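Local coordinates for putative iron-regulated protein A (Parabacteroides distasonis ATCC 8503, PDB 4ECG), which belongs to the imelysin-like (M75) family, binds calcium ions and is a putative metalloendopeptidase whose physiological role remains to be established, at residues L113-I118 with S278-N283. Sequence-based numbering, arbitrary orientation.
Sequences LDKNGI and SWYSWN
Leu-113, in the loop just before helix 115-124, and Lys-115, the first residue of that helix, touch the phenol end of Tyr-280, a light contact that joins the entry to the helix to the loop between helices 271-275 and 284-300, some 160 residues later in the mainly helical imelysin fold. Leu-113 meets the ring at its edge, near the ring plane, with CD1 4.1 Å from Tyr-280 CE2. Its CG lies anti to the carbonyl carbon and beside the backbone N (chi1 -60°), and both meet the tyrosine, the side chain directly through CD1 and the N-H through a water. That water accepts from Leu-113 N at 3.0 Å and also hydrogen-bonds Tyr-280 OH, bridging the phenol to the amide of the residue before the N-cap. Asp-114 follows as the N-cap and the centre of an inverse gamma turn; OD1 takes the amide of Gly-117, N to OD1 3.1 Å, from well above the carboxylate plane. Lys-115 opens the helix, and its bent chain passes the hydroxyl, CD 4.0 Å from Tyr-280 OH: the aliphatic part does the touching. Ile-118 N closes the first turn onto Asp-114 O at 3.0 Å. On the opposite segment, Tyr-280 also meets the ring of Trp-111, a calcium-binding residue in a structure of this protein, although that ion is absent from this chain. Asn-283 N donates to Ser-278 O within the loop. The ring flank away from Leu-113 packs on Trp-279: Tyr-280 CD1 sits 3.6 Å above the indole plane, over its centre.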
loop_
_atom_site.group_PDB
_atom_site.type_symbol
_atom_site.label_atom_id
_atom_site.label_comp_id
_atom_site.label_asym_id
_atom_site.label_seq_id
_atom_site.Cartn_x
_atom_site.Cartn_y
_atom_site.Cartn_z
ATOM N N LEU A 113 7.198 9.621 11.353
ATOM C CA LEU A 113 8.408 10.267 10.963
ATOM C C LEU A 113 9.191 10.698 12.195
ATOM O O LEU A 113 8.633 10.930 13.250
ATOM C CB LEU A 113 8.099 11.501 10.077
ATOM C CG LEU A 113 7.342 11.257 8.777
ATOM C CD1 LEU A 113 6.898 12.621 8.193
ATOM C CD2 LEU A 113 8.154 10.423 7.774
ATOM N N ASP A 114 10.503 10.841 12.021
ATOM C CA ASP A 114 11.328 11.473 12.994
ATOM C C ASP A 114 11.307 12.989 12.781
ATOM O O ASP A 114 12.196 13.584 12.133
ATOM C CB ASP A 114 12.735 10.905 12.909
ATOM C CG ASP A 114 13.736 11.625 13.844
ATOM O OD1 ASP A 114 13.298 12.415 14.698
ATOM O OD2 ASP A 114 14.951 11.384 13.712
ATOM N N LYS A 115 10.294 13.605 13.369
ATOM C CA LYS A 115 10.028 15.015 13.195
ATOM C C LYS A 115 11.142 15.876 13.760
ATOM O O LYS A 115 11.500 16.869 13.168
ATOM C CB LYS A 115 8.662 15.379 13.807
ATOM C CG LYS A 115 7.499 14.709 13.055
ATOM C CD LYS A 115 6.113 15.060 13.613
ATOM C CE LYS A 115 5.773 14.278 14.877
ATOM N NZ LYS A 115 5.007 15.153 15.844
ATOM N N ASN A 116 11.745 15.505 14.868
ATOM C CA ASN A 116 12.897 16.292 15.321
ATOM C C ASN A 116 14.091 16.289 14.351
ATOM O O ASN A 116 14.717 17.317 14.141
ATOM C CB ASN A 116 13.369 15.905 16.755
ATOM C CG ASN A 116 12.337 16.276 17.857
ATOM O OD1 ASN A 116 11.326 16.962 17.644
ATOM N ND2 ASN A 116 12.605 15.812 19.031
ATOM N N GLY A 117 14.407 15.142 13.776
ATOM C CA GLY A 117 15.486 15.038 12.794
ATOM C C GLY A 117 15.202 15.814 11.509
ATOM O O GLY A 117 16.134 16.441 10.973
ATOM N N ILE A 118 13.935 15.824 11.039
ATOM C CA ILE A 118 13.557 16.613 9.848
ATOM C C ILE A 118 13.838 18.110 10.109
ATOM O O ILE A 118 14.491 18.801 9.318
ATOM C CB ILE A 118 12.086 16.376 9.442
ATOM C CG1 ILE A 118 11.880 14.915 9.015
ATOM C CG2 ILE A 118 11.677 17.312 8.286
ATOM C CD1 ILE A 118 10.438 14.449 8.858
ATOM N N SER A 278 -1.227 9.589 6.905
ATOM C CA SER A 278 -1.764 10.499 5.870
ATOM C C SER A 278 -2.791 11.476 6.448
ATOM O O SER A 278 -3.574 12.039 5.737
ATOM C CB SER A 278 -2.394 9.769 4.696
ATOM O OG SER A 278 -1.439 8.959 4.076
ATOM N N TRP A 279 -2.730 11.753 7.734
ATOM C CA TRP A 279 -3.461 12.875 8.234
ATOM C C TRP A 279 -3.008 14.223 7.752
ATOM O O TRP A 279 -3.795 15.175 7.764
ATOM C CB TRP A 279 -3.516 12.823 9.761
ATOM C CG TRP A 279 -2.375 13.424 10.530
ATOM C CD1 TRP A 279 -1.266 12.773 11.039
ATOM C CD2 TRP A 279 -2.250 14.808 10.998
ATOM N NE1 TRP A 279 -0.456 13.637 11.724
ATOM C CE2 TRP A 279 -1.008 14.859 11.781
ATOM C CE3 TRP A 279 -2.999 15.949 10.849
ATOM C CZ2 TRP A 279 -0.569 16.007 12.390
ATOM C CZ3 TRP A 279 -2.550 17.111 11.467
ATOM C CH2 TRP A 279 -1.342 17.136 12.207
ATOM N N TYR A 280 -1.768 14.374 7.327
ATOM C CA TYR A 280 -1.358 15.705 6.839
ATOM C C TYR A 280 -2.237 16.154 5.672
ATOM O O TYR A 280 -2.663 17.315 5.603
ATOM C CB TYR A 280 0.134 15.743 6.429
ATOM C CG TYR A 280 1.108 15.319 7.513
ATOM C CD1 TYR A 280 0.906 15.661 8.865
ATOM C CD2 TYR A 280 2.242 14.595 7.201
ATOM C CE1 TYR A 280 1.824 15.286 9.847
ATOM C CE2 TYR A 280 3.127 14.197 8.180
ATOM C CZ TYR A 280 2.936 14.543 9.496
ATOM O OH TYR A 280 3.852 14.113 10.476
ATOM N N SER A 281 -2.541 15.213 4.778
ATOM C CA SER A 281 -3.232 15.498 3.554
ATOM C C SER A 281 -4.667 14.987 3.559
ATOM O O SER A 281 -5.397 15.209 2.565
ATOM C CB SER A 281 -2.486 14.856 2.375
ATOM O OG SER A 281 -2.488 13.457 2.481
ATOM N N TRP A 282 -5.071 14.323 4.637
ATOM C CA TRP A 282 -6.400 13.656 4.697
ATOM C C TRP A 282 -6.536 12.634 3.581
ATOM O O TRP A 282 -7.472 12.683 2.813
ATOM C CB TRP A 282 -7.562 14.668 4.598
ATOM C CG TRP A 282 -7.672 15.691 5.716
ATOM C CD1 TRP A 282 -6.748 15.968 6.718
ATOM C CD2 TRP A 282 -8.781 16.653 5.965
ATOM N NE1 TRP A 282 -7.194 16.976 7.528
ATOM C CE2 TRP A 282 -8.397 17.417 7.144
ATOM C CE3 TRP A 282 -9.980 16.948 5.332
ATOM C CZ2 TRP A 282 -9.203 18.422 7.668
ATOM C CZ3 TRP A 282 -10.792 17.968 5.849
ATOM C CH2 TRP A 282 -10.414 18.691 6.989
ATOM N N ASN A 283 -5.575 11.727 3.448
ATOM C CA ASN A 283 -5.626 10.729 2.404
ATOM C C ASN A 283 -5.841 9.371 3.022
ATOM O O ASN A 283 -5.717 8.378 2.345
ATOM C CB ASN A 283 -4.339 10.751 1.540
ATOM C CG ASN A 283 -4.590 10.498 0.036
ATOM O OD1 ASN A 283 -5.107 11.363 -0.712
ATOM N ND2 ASN A 283 -4.116 9.349 -0.431
HETATM O O HOH W 1 5.065 11.713 11.882
#